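Local atomic coordinates of transcriptional regulator (Bacillus subtilis, PDB entry 1VI0), a protein that represses genes for fatty acid transport and beta-oxidation by binding DNA as a homodimer, and whose DNA binding is inhibited by long-chain fatty acyl-CoA. Residues S90-L95 and E164-W169; N101-T106 and N172-D177; Q12-A17 and K61-Q66. All blocks are in the same frame, centred on the assembly; numbering follows the deposited sequence.

Overall arrangement
Along the chain contact 3 is complete before the other two begin, while contacts 1 and 2 interleave: helix 81-97 and then helix 100-109 supply their first segments, helix 151-171 and the loop after it their second. Contacts 1 and 2 therefore touch, with centres about 8 Å apart, inside the C-terminal ligand-binding region. Contact 3 lies about 18 Å from contact 1 and 17 Å from contact 2, centre to centre, where helix 9-24 of the DNA-binding region meets helix 52-75. The segments of each contact include a dodecyl-CoA pocket residue, but only in contacts 1 and 3 does one join the packing, and contact 3 links that pocket to the DNA-binding region.

Contact 1: S90-L95 and E164-W169; sequences SKHFSL and ETVTTW
This is a buried, mainly apolar helix-helix contact in the ligand-binding region, without hydrogen bonds between the segments, where Phe93 of helix 81-97 meets Thr165 and Val166 of helix 151-171. The axes of the two segments come within 11.0 Å and are inclined by 25°, a wide spacing bridged by the phenyl ring. Its CE1 lies 3.7 Å from Val166 CG2, the two side chains passing each other in opposite senses. Farther out, Phe93 CZ meets Thr165 CG2 at 3.8 Å, here with the side chains nearly perpendicular. Val166 has CG1 anti to its own nitrogen (chi1 -178°), which leaves CG2 as the branch that faces the ring. On the threonine the methyl does the touching, while OG1 turns back to bond Thr161 O within its own helix. Such packing belongs to the all-helical C-terminal domain of TetR-family repressors, whose helices enclose the effector pocket. His92 connects the contact to that pocket: its NE2 rests 4.0 Å from Val166 CG2, ND1 is hydrogen-bonded to Tyr128 OH, and the side chain also touches the bound dodecyl-CoA. Were Phe93 an alanine, loss of the ring would probably open a gap between the helices and leave the methyls of Val166 and Thr165 without their aromatic partner. Beyond these segments the Phe93 side chain also packs on Leu178, Ser182 and Val185, while Gln156 of the second subunit packs against Thr165.

Contact 2: N101-T106 and N172-D177; sequences NLAIVT and NDQKYD
Gln174 NE2 makes one hydrogen bond, to His100 O at the start of helix 100-109, and packs against two side chains of that helix, 3.9 Å from Ile104 CG1 and 4.0 Å from Ala103 CB. The amide thus reaches across from the loop that follows helix 151-171. Its oxygen is also near the alanine methyl, with OE1 4.1 Å from Ala103 CB, so both ends of the amide brush one small side chain. Ile104 presents the flank of its longer branch, CG1, and the two side chains cross at close to a right angle. Beyond CG the glutamine is extended (chi2 172°), which carries the amide from the loop to the helix surface.

The backbone at the base of this arm is set by a Schellman motif that ends helix 151-171. Asp173, with positive phi, is its C' residue; Asp173 N pairs with Val170 O, and Gln174 N with Trp169 O. The same tryptophan supports both sides of the contact, for its CZ3 packs 3.8 Å from Ala103 CB, its side chain also touches that of Gln174, and its ring meets Tyr176 in a T-shaped stack. Between the two segments themselves there is neither a hydrogen bond nor a salt bridge. The chemistry therefore implies that one amide-to-carbonyl bond, made to the residue just before segment 101-106, probably sets which way round the Gln174 amide lies, while apolar contacts with Ala103 and Ile104 bound its position.

Contact 3: Q12-A17 and K61-Q66; sequences QIIDAA and KEKMGQ. With DCC (dodecyl-coa), chain C.
Ile14 and Lys63 bury the most surface where helix 9-24 meets helix 52-75, and the lysine meets Ile14, Asp15 and the bound acyl chain with different parts of its length. Its aliphatic stem passes Ile14, with Lys63 CE 4.4 Å from Ile14 CG2, a loose apolar contact. Past that methyl the ammonium group reaches Asp15, forming a salt bridge whose hydrogen bond, from Lys63 NZ to Asp15 OD1, is weak at 3.3 Å. The two charged side chains approach at about a right angle, and a single carboxylate oxygen makes the bond. A bend at chi2 (-60°) directs the lysine across to helix 9-24, after which the chain runs out extended to NZ. Because Asp15 lies at the exposed margin of the contact, solvent would be expected to weaken this pairing, whereas Ile14 is buried.

Nearer its backbone the same lysine lines the acyl-CoA pocket: Lys63 CB lies 3.5 Å from C12, the terminal carbon of the dodecyl chain. The neighbouring Met64, present as selenomethionine, packs on the chain from its middle toward its end, with Met64 CE 3.6 Å from CA7 of the dodecyl-CoA and SE 4.1 Å from C10. Lys63 thus links the end of the acyl chain to helix 9-24 of the DNA-binding region. This is consistent with helix 52-75 relaying acyl-CoA binding toward DNA, as helices in this position do in other TetR-family repressors.

Around the contact, Ile14 and Ala17 also pack on Leu59 of helix 52-75, Met64 rests on Ile124, Leu125 and Tyr128 of helix 115-141, and Ala16 packs on helix 31-38 and Ile13 on helix 42-48, the two helices of the predicted helix-turn-helix.

Contact 1: S90-L95 and E164-W169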
loop_
_atom_site.group_PDB
_atom_site.type_symbol
_atom_site.label_atom_id
_atom_site.label_comp_id
_atom_site.label_asym_id
_atom_site.label_seq_id
_atom_site.Cartn_x
_atom_site.Cartn_y
_atom_site.Cartn_z
ATOM N N SER A 90 -11.003 -2.381 -14.086
ATOM C CA SER A 90 -10.653 -3.449 -15.049
ATOM C C SER A 90 -9.409 -3.105 -15.844
ATOM O O SER A 90 -8.550 -3.988 -16.027
ATOM C CB SER A 90 -11.876 -3.711 -15.922
ATOM O OG SER A 90 -12.126 -2.676 -16.814
ATOM N N LYS A 91 -9.185 -1.821 -16.183
ATOM C CA LYS A 91 -8.008 -1.437 -16.921
ATOM C C LYS A 91 -6.744 -1.522 -16.043
ATOM O O LYS A 91 -5.721 -2.011 -16.558
ATOM C CB LYS A 91 -8.160 -0.140 -17.676
ATOM C CG LYS A 91 -9.321 -0.210 -18.690
ATOM C CD LYS A 91 -8.804 -0.801 -19.997
ATOM C CE LYS A 91 -9.722 -1.890 -20.528
ATOM N NZ LYS A 91 -9.593 -3.158 -19.726
ATOM N N HIS A 92 -6.882 -1.158 -14.799
ATOM C CA HIS A 92 -5.729 -1.249 -13.852
ATOM C C HIS A 92 -5.306 -2.721 -13.719
ATOM O O HIS A 92 -4.150 -3.116 -13.897
ATOM C CB HIS A 92 -6.096 -0.597 -12.554
ATOM C CG HIS A 92 -5.061 -0.483 -11.472
ATOM N ND1 HIS A 92 -4.945 0.618 -10.632
ATOM C CD2 HIS A 92 -4.152 -1.370 -11.046
ATOM C CE1 HIS A 92 -4.003 0.347 -9.721
ATOM N NE2 HIS A 92 -3.477 -0.864 -9.972
ATOM N N PHE A 93 -6.273 -3.593 -13.427
ATOM C CA PHE A 93 -6.014 -5.030 -13.234
ATOM C C PHE A 93 -5.441 -5.655 -14.506
ATOM O O PHE A 93 -4.420 -6.349 -14.404
ATOM C CB PHE A 93 -7.366 -5.700 -12.842
ATOM C CG PHE A 93 -7.787 -5.440 -11.422
ATOM C CD1 PHE A 93 -7.047 -4.680 -10.508
ATOM C CD2 PHE A 93 -8.883 -6.156 -10.906
ATOM C CE1 PHE A 93 -7.468 -4.573 -9.211
ATOM C CE2 PHE A 93 -9.289 -6.028 -9.594
ATOM C CZ PHE A 93 -8.551 -5.222 -8.716
ATOM N N SER A 94 -6.012 -5.314 -15.663
ATOM C CA SER A 94 -5.580 -5.853 -16.932
ATOM C C SER A 94 -4.138 -5.512 -17.286
ATOM O O SER A 94 -3.371 -6.344 -17.801
ATOM C CB SER A 94 -6.499 -5.445 -18.104
ATOM O OG SER A 94 -7.771 -6.085 -17.903
ATOM N N LEU A 95 -3.746 -4.283 -17.136
ATOM C CA LEU A 95 -2.368 -3.830 -17.381
ATOM C C LEU A 95 -1.373 -4.662 -16.589
ATOM O O LEU A 95 -0.480 -5.293 -17.196
ATOM C CB LEU A 95 -2.313 -2.370 -16.933
ATOM C CG LEU A 95 -1.149 -1.473 -17.363
ATOM C CD1 LEU A 95 -0.383 -0.945 -16.175
ATOM C CD2 LEU A 95 -0.243 -2.099 -18.397
ATOM N N GLU A 164 -4.493 -2.783 -3.029
ATOM C CA GLU A 164 -4.236 -3.935 -2.090
ATOM C C GLU A 164 -4.714 -5.223 -2.786
ATOM O O GLU A 164 -4.122 -6.292 -2.497
ATOM C CB GLU A 164 -4.973 -3.713 -0.780
ATOM C CG GLU A 164 -4.883 -4.878 0.195
ATOM C CD GLU A 164 -3.445 -5.132 0.660
ATOM O OE1 GLU A 164 -2.589 -4.257 0.546
ATOM O OE2 GLU A 164 -3.241 -6.294 1.109
ATOM N N THR A 165 -5.740 -5.093 -3.609
ATOM C CA THR A 165 -6.167 -6.302 -4.379
ATOM C C THR A 165 -5.046 -6.786 -5.261
ATOM O O THR A 165 -4.696 -8.012 -5.295
ATOM C CB THR A 165 -7.496 -6.053 -5.118
ATOM O OG1 THR A 165 -8.509 -5.672 -4.188
ATOM C CG2 THR A 165 -7.914 -7.423 -5.717
ATOM N N VAL A 166 -4.297 -5.876 -5.905
ATOM C CA VAL A 166 -3.167 -6.222 -6.748
ATOM C C VAL A 166 -2.057 -6.779 -5.855
ATOM O O VAL A 166 -1.446 -7.805 -6.150
ATOM C CB VAL A 166 -2.698 -5.018 -7.577
ATOM C CG1 VAL A 166 -1.526 -5.508 -8.463
ATOM C CG2 VAL A 166 -3.813 -4.536 -8.525
ATOM N N THR A 167 -1.722 -6.122 -4.769
ATOM C CA THR A 167 -0.640 -6.623 -3.872
ATOM C C THR A 167 -0.918 -8.023 -3.366
ATOM O O THR A 167 -0.026 -8.906 -3.415
ATOM C CB THR A 167 -0.506 -5.610 -2.724
ATOM O OG1 THR A 167 0.095 -4.426 -3.246
ATOM C CG2 THR A 167 0.404 -6.186 -1.626
ATOM N N THR A 168 -2.127 -8.348 -3.006
ATOM C CA THR A 168 -2.494 -9.680 -2.516
ATOM C C THR A 168 -2.260 -10.686 -3.624
ATOM O O THR A 168 -1.584 -11.715 -3.383
ATOM C CB THR A 168 -3.907 -9.648 -1.947
ATOM O OG1 THR A 168 -3.927 -8.824 -0.742
ATOM C CG2 THR A 168 -4.364 -11.049 -1.576
ATOM N N TRP A 169 -2.670 -10.379 -4.843
ATOM C CA TRP A 169 -2.397 -11.264 -6.005
ATOM C C TRP A 169 -0.923 -11.395 -6.309
ATOM O O TRP A 169 -0.374 -12.522 -6.462
ATOM C CB TRP A 169 -3.167 -10.639 -7.142
ATOM C CG TRP A 169 -2.847 -11.123 -8.488
ATOM C CD1 TRP A 169 -3.319 -12.260 -9.087
ATOM C CD2 TRP A 169 -2.073 -10.460 -9.479
ATOM N NE1 TRP A 169 -2.889 -12.355 -10.360
ATOM C CE2 TRP A 169 -2.117 -11.221 -10.642
ATOM C CE3 TRP A 169 -1.390 -9.193 -9.486
ATOM C CZ2 TRP A 169 -1.459 -10.864 -11.803
ATOM C CZ3 TRP A 169 -0.745 -8.862 -10.630
ATOM C CH2 TRP A 169 -0.778 -9.659 -11.796
#

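Contact 2: N101-T106 and N172-D177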
loop_
_atom_site.group_PDB
_atom_site.type_symbol
_atom_site.label_atom_id
_atom_site.label_comp_id
_atom_site.label_asym_id
_atom_site.label_seq_id
_atom_site.Cartn_x
_atom_site.Cartn_y
_atom_site.Cartn_z
ATOM N N ASN A 101 6.334 -8.775 -14.671
ATOM C CA ASN A 101 7.467 -7.987 -14.093
ATOM C C ASN A 101 7.026 -6.589 -13.751
ATOM O O ASN A 101 7.355 -6.081 -12.668
ATOM C CB ASN A 101 8.622 -8.036 -15.078
ATOM C CG ASN A 101 9.313 -9.401 -15.081
ATOM O OD1 ASN A 101 9.288 -10.155 -14.107
ATOM N ND2 ASN A 101 10.023 -9.661 -16.161
ATOM N N LEU A 102 6.213 -5.968 -14.613
ATOM C CA LEU A 102 5.724 -4.651 -14.227
ATOM C C LEU A 102 4.971 -4.712 -12.906
ATOM O O LEU A 102 5.108 -3.764 -12.112
ATOM C CB LEU A 102 4.826 -4.113 -15.354
ATOM C CG LEU A 102 4.293 -2.695 -15.097
ATOM C CD1 LEU A 102 5.456 -1.725 -14.867
ATOM C CD2 LEU A 102 3.425 -2.203 -16.233
ATOM N N ALA A 103 4.110 -5.706 -12.670
ATOM C CA ALA A 103 3.388 -5.821 -11.408
ATOM C C ALA A 103 4.306 -5.947 -10.208
ATOM O O ALA A 103 4.028 -5.386 -9.143
ATOM C CB ALA A 103 2.444 -7.029 -11.464
ATOM N N ILE A 104 5.441 -6.637 -10.340
ATOM C CA ILE A 104 6.414 -6.776 -9.241
ATOM C C ILE A 104 7.039 -5.379 -9.013
ATOM O O ILE A 104 7.156 -4.908 -7.890
ATOM C CB ILE A 104 7.487 -7.810 -9.540
ATOM C CG1 ILE A 104 6.933 -9.240 -9.357
ATOM C CG2 ILE A 104 8.677 -7.629 -8.540
ATOM C CD1 ILE A 104 7.829 -10.326 -9.924
ATOM N N VAL A 105 7.276 -4.692 -10.120
ATOM C CA VAL A 105 7.837 -3.325 -10.026
ATOM C C VAL A 105 6.869 -2.394 -9.319
ATOM O O VAL A 105 7.234 -1.788 -8.301
ATOM C CB VAL A 105 8.305 -2.806 -11.363
ATOM C CG1 VAL A 105 8.610 -1.276 -11.301
ATOM C CG2 VAL A 105 9.545 -3.525 -11.904
ATOM N N THR A 106 5.580 -2.356 -9.709
ATOM C CA THR A 106 4.602 -1.466 -9.153
ATOM C C THR A 106 4.245 -1.800 -7.718
ATOM O O THR A 106 4.072 -0.874 -6.927
ATOM C CB THR A 106 3.332 -1.303 -10.004
ATOM O OG1 THR A 106 2.669 -2.589 -10.046
ATOM C CG2 THR A 106 3.647 -0.867 -11.442
ATOM N N ASN A 172 0.627 -13.816 -3.864
ATOM C CA ASN A 172 0.305 -15.188 -4.218
ATOM C C ASN A 172 0.847 -15.601 -5.550
ATOM O O ASN A 172 0.230 -16.301 -6.371
ATOM C CB ASN A 172 -1.233 -15.364 -4.116
ATOM C CG ASN A 172 -1.647 -15.356 -2.677
ATOM O OD1 ASN A 172 -1.551 -16.408 -1.992
ATOM N ND2 ASN A 172 -2.107 -14.222 -2.154
ATOM N N ASP A 173 1.951 -14.972 -5.981
ATOM C CA ASP A 173 2.659 -15.254 -7.194
ATOM C C ASP A 173 1.879 -15.077 -8.461
ATOM O O ASP A 173 2.023 -15.737 -9.478
ATOM C CB ASP A 173 3.153 -16.751 -7.076
ATOM C CG ASP A 173 4.415 -16.774 -6.203
ATOM O OD1 ASP A 173 4.311 -17.072 -4.993
ATOM O OD2 ASP A 173 5.495 -16.499 -6.768
ATOM N N GLN A 174 0.867 -14.177 -8.422
ATOM C CA GLN A 174 0.004 -13.839 -9.505
ATOM C C GLN A 174 -0.647 -15.108 -10.104
ATOM O O GLN A 174 -0.914 -15.138 -11.273
ATOM C CB GLN A 174 0.759 -13.085 -10.619
ATOM C CG GLN A 174 1.547 -11.886 -10.087
ATOM C CD GLN A 174 2.450 -11.220 -11.090
ATOM O OE1 GLN A 174 2.159 -11.077 -12.290
ATOM N NE2 GLN A 174 3.611 -10.729 -10.627
ATOM N N LYS A 175 -1.000 -16.020 -9.194
ATOM C CA LYS A 175 -1.495 -17.327 -9.684
ATOM C C LYS A 175 -2.970 -17.374 -9.996
ATOM O O LYS A 175 -3.415 -18.329 -10.704
ATOM C CB LYS A 175 -1.084 -18.373 -8.659
ATOM C CG LYS A 175 -1.779 -18.374 -7.331
ATOM C CD LYS A 175 -1.296 -19.574 -6.490
ATOM C CE LYS A 175 -1.417 -19.320 -4.998
ATOM N NZ LYS A 175 -1.150 -20.606 -4.221
ATOM N N TYR A 176 -3.780 -16.417 -9.579
ATOM C CA TYR A 176 -5.234 -16.429 -9.881
ATOM C C TYR A 176 -5.626 -15.311 -10.798
ATOM O O TYR A 176 -4.840 -14.396 -11.067
ATOM C CB TYR A 176 -6.048 -16.553 -8.614
ATOM C CG TYR A 176 -5.770 -15.438 -7.605
ATOM C CD1 TYR A 176 -6.381 -14.189 -7.762
ATOM C CD2 TYR A 176 -4.970 -15.668 -6.516
ATOM C CE1 TYR A 176 -6.179 -13.203 -6.776
ATOM C CE2 TYR A 176 -4.767 -14.683 -5.544
ATOM C CZ TYR A 176 -5.378 -13.453 -5.683
ATOM O OH TYR A 176 -5.139 -12.500 -4.695
ATOM N N ASP A 177 -6.821 -15.346 -11.377
ATOM C CA ASP A 177 -7.313 -14.435 -12.360
ATOM C C ASP A 177 -7.755 -13.086 -11.770
ATOM O O ASP A 177 -8.933 -12.779 -11.585
ATOM C CB ASP A 177 -8.518 -15.076 -13.108
ATOM C CG ASP A 177 -8.913 -14.334 -14.322
ATOM O OD1 ASP A 177 -8.557 -13.146 -14.568
ATOM O OD2 ASP A 177 -9.754 -14.914 -15.094
#

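Contact 3: Q12-A17 and K61-Q66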
loop_
_atom_site.group_PDB
_atom_site.type_symbol
_atom_site.label_atom_id
_atom_site.label_comp_id
_atom_site.label_asym_id
_atom_site.label_seq_id
_atom_site.Cartn_x
_atom_site.Cartn_y
_atom_site.Cartn_z
ATOM N N GLN A 12 13.642 0.784 -25.034
ATOM C CA GLN A 12 14.323 -0.486 -24.875
ATOM C C GLN A 12 14.943 -0.579 -23.464
ATOM O O GLN A 12 15.049 -1.645 -22.868
ATOM C CB GLN A 12 15.499 -0.637 -25.847
ATOM C CG GLN A 12 15.102 -1.059 -27.254
ATOM C CD GLN A 12 16.381 -1.107 -28.118
ATOM O OE1 GLN A 12 17.114 -2.086 -27.959
ATOM N NE2 GLN A 12 16.577 -0.065 -28.895
ATOM N N ILE A 13 15.514 0.580 -23.070
ATOM C CA ILE A 13 16.120 0.628 -21.734
ATOM C C ILE A 13 15.049 0.556 -20.648
ATOM O O ILE A 13 15.210 -0.194 -19.682
ATOM C CB ILE A 13 16.958 1.909 -21.556
ATOM C CG1 ILE A 13 18.247 1.774 -22.399
ATOM C CG2 ILE A 13 17.312 2.135 -20.098
ATOM C CD1 ILE A 13 18.827 3.143 -22.778
ATOM N N ILE A 14 13.986 1.339 -20.824
ATOM C CA ILE A 14 12.907 1.258 -19.803
ATOM C C ILE A 14 12.386 -0.168 -19.662
ATOM O O ILE A 14 12.187 -0.701 -18.581
ATOM C CB ILE A 14 11.761 2.198 -20.173
ATOM C CG1 ILE A 14 12.212 3.654 -20.095
ATOM C CG2 ILE A 14 10.568 1.947 -19.243
ATOM C CD1 ILE A 14 12.534 4.155 -18.712
ATOM N N ASP A 15 12.227 -0.890 -20.777
ATOM C CA ASP A 15 11.712 -2.257 -20.749
ATOM C C ASP A 15 12.675 -3.218 -20.129
ATOM O O ASP A 15 12.331 -4.126 -19.345
ATOM C CB ASP A 15 11.320 -2.661 -22.178
ATOM C CG ASP A 15 9.988 -2.119 -22.626
ATOM O OD1 ASP A 15 9.317 -1.351 -21.930
ATOM O OD2 ASP A 15 9.583 -2.469 -23.778
ATOM N N ALA A 16 13.989 -3.018 -20.396
ATOM C CA ALA A 16 14.983 -3.877 -19.765
ATOM C C ALA A 16 15.036 -3.578 -18.277
ATOM O O ALA A 16 15.160 -4.477 -17.453
ATOM C CB ALA A 16 16.340 -3.650 -20.404
ATOM N N ALA A 17 14.884 -2.299 -17.915
ATOM C CA ALA A 17 14.869 -1.910 -16.501
ATOM C C ALA A 17 13.739 -2.626 -15.755
ATOM O O ALA A 17 13.977 -3.148 -14.673
ATOM C CB ALA A 17 14.706 -0.423 -16.349
ATOM N N LYS A 61 6.963 7.148 -14.687
ATOM C CA LYS A 61 6.326 8.239 -15.408
ATOM C C LYS A 61 5.828 7.885 -16.799
ATOM O O LYS A 61 4.740 8.319 -17.175
ATOM C CB LYS A 61 7.332 9.408 -15.505
ATOM C CG LYS A 61 6.731 10.708 -15.989
ATOM C CD LYS A 61 7.765 11.843 -15.750
ATOM C CE LYS A 61 7.271 13.144 -16.343
ATOM N NZ LYS A 61 7.236 13.108 -17.838
ATOM N N GLU A 62 6.589 7.100 -17.531
ATOM C CA GLU A 62 6.291 6.633 -18.865
ATOM C C GLU A 62 5.113 5.665 -18.868
ATOM O O GLU A 62 4.168 5.856 -19.648
ATOM C CB GLU A 62 7.551 5.918 -19.410
ATOM C CG GLU A 62 7.385 5.341 -20.802
ATOM C CD GLU A 62 6.719 6.345 -21.723
ATOM O OE1 GLU A 62 7.137 7.531 -21.683
ATOM O OE2 GLU A 62 5.755 5.954 -22.412
ATOM N N LYS A 63 5.142 4.680 -18.021
ATOM C CA LYS A 63 4.078 3.666 -17.938
ATOM C C LYS A 63 2.810 4.300 -17.412
ATOM O O LYS A 63 1.716 4.125 -17.999
ATOM C CB LYS A 63 4.523 2.478 -17.134
ATOM C CG LYS A 63 5.696 1.644 -17.535
ATOM C CD LYS A 63 5.568 0.990 -18.903
ATOM C CE LYS A 63 6.673 -0.036 -19.119
ATOM N NZ LYS A 63 6.424 -0.839 -20.376
HETATM N N MSE A 64 2.899 5.171 -16.382
HETATM C CA MSE A 64 1.705 5.846 -15.878
HETATM C C MSE A 64 1.072 6.710 -16.939
HETATM O O MSE A 64 -0.160 6.807 -17.083
HETATM C CB MSE A 64 2.011 6.726 -14.635
HETATM C CG MSE A 64 0.810 7.523 -14.134
HETATM SE SE MSE A 64 -0.597 6.273 -13.563
HETATM C CE MSE A 64 -0.048 5.993 -11.771
ATOM N N GLY A 65 1.922 7.461 -17.657
ATOM C CA GLY A 65 1.447 8.351 -18.708
ATOM C C GLY A 65 0.665 7.616 -19.769
ATOM O O GLY A 65 -0.384 8.094 -20.242
ATOM N N GLN A 66 1.139 6.470 -20.249
ATOM C CA GLN A 66 0.372 5.718 -21.240
ATOM C C GLN A 66 -0.978 5.324 -20.624
ATOM O O GLN A 66 -2.037 5.558 -21.199
ATOM C CB GLN A 66 1.122 4.471 -21.730
ATOM C CG GLN A 66 2.503 4.818 -22.255
ATOM C CD GLN A 66 3.186 3.779 -23.078
ATOM O OE1 GLN A 66 3.415 2.636 -22.659
ATOM N NE2 GLN A 66 3.564 4.142 -24.317
HETATM C C2 DCC C . -7.679 15.414 5.241
HETATM C C4 DCC C . -6.045 15.256 3.709
HETATM C C5 DCC C . -6.412 13.986 3.326
HETATM C C6 DCC C . -7.498 13.439 4.047
HETATM C C8 DCC C . -4.768 14.514 2.106
HETATM C C10 DCC C . 0.079 2.262 -13.132
HETATM C C11 DCC C . 0.914 1.494 -14.171
HETATM C C12 DCC C . 2.298 2.091 -14.410
HETATM N N9 DCC C . -4.969 15.590 2.937
HETATM N N7 DCC C . -5.586 13.515 2.327
HETATM N N3 DCC C . -6.647 16.027 4.639
HETATM N N1 DCC C . -8.156 14.182 4.962
HETATM N N6 DCC C . -7.921 12.199 3.800
HETATM C "C1'" DCC C . -4.312 16.948 2.913
HETATM C "C2'" DCC C . -2.779 16.899 2.733
HETATM O "O2'" DCC C . -2.217 17.006 4.068
HETATM C "C3'" DCC C . -2.520 18.260 2.005
HETATM O "O3'" DCC C . -2.751 19.341 2.976
HETATM C "C4'" DCC C . -3.753 18.257 1.017
HETATM O "O4'" DCC C . -4.784 17.529 1.686
HETATM C "C5'" DCC C . -3.364 17.703 -0.334
HETATM O "O5'" DCC C . -2.684 16.416 -0.259
HETATM P P1 DCC C . -3.071 15.175 -1.179
HETATM O O11 DCC C . -2.171 14.084 -0.868
HETATM O O12 DCC C . -4.611 14.944 -1.057
HETATM O O6 DCC C . -2.908 15.691 -2.634
HETATM P P2 DCC C . -1.473 15.901 -3.085
HETATM O O21 DCC C . -1.556 16.037 -4.587
HETATM O O22 DCC C . -0.857 16.962 -2.278
HETATM O O7 DCC C . -0.608 14.551 -2.834
HETATM C CPA DCC C . -0.696 13.477 -3.874
HETATM C CPB DCC C . 0.189 12.270 -3.445
HETATM C CP8 DCC C . -0.048 11.956 -1.957
HETATM C CP7 DCC C . 1.640 12.706 -3.621
HETATM C CP9 DCC C . 0.026 11.090 -4.334
HETATM O OP3 DCC C . -1.400 11.832 -1.664
HETATM C CP6 DCC C . 0.708 10.733 -1.476
HETATM O OP2 DCC C . 1.931 10.734 -1.470
HETATM N NP2 DCC C . -0.062 9.760 -1.074
HETATM C CP5 DCC C . 0.537 8.445 -0.598
HETATM C CP4 DCC C . 0.418 7.493 -1.852
HETATM C CP3 DCC C . 1.196 6.189 -1.598
HETATM O OP1 DCC C . 2.403 6.230 -1.362
HETATM N NP1 DCC C . 0.490 5.106 -1.610
HETATM C CP2 DCC C . 0.999 3.739 -1.365
HETATM C CP1 DCC C . 0.813 3.063 -2.691
HETATM S S DCC C . 1.401 3.929 -4.164
HETATM P P3 DCC C . -1.895 20.683 3.194
HETATM O O31 DCC C . -0.479 20.348 3.044
HETATM O O32 DCC C . -2.311 21.685 2.200
HETATM O O33 DCC C . -2.285 21.079 4.592
HETATM C CA1 DCC C . 3.146 3.445 -4.163
HETATM C CA2 DCC C . 3.820 3.624 -5.560
HETATM O OA1 DCC C . 3.689 2.969 -3.192
HETATM C CA3 DCC C . 3.505 2.462 -6.519
HETATM C CA4 DCC C . 2.853 2.756 -7.819
HETATM C CA5 DCC C . 1.384 2.403 -7.887
HETATM C CA6 DCC C . 0.926 1.866 -9.231
HETATM C CA7 DCC C . 0.043 2.789 -10.038
HETATM C CA8 DCC C . -1.034 2.196 -10.873
HETATM C CA9 DCC C . -0.589 1.363 -12.079
#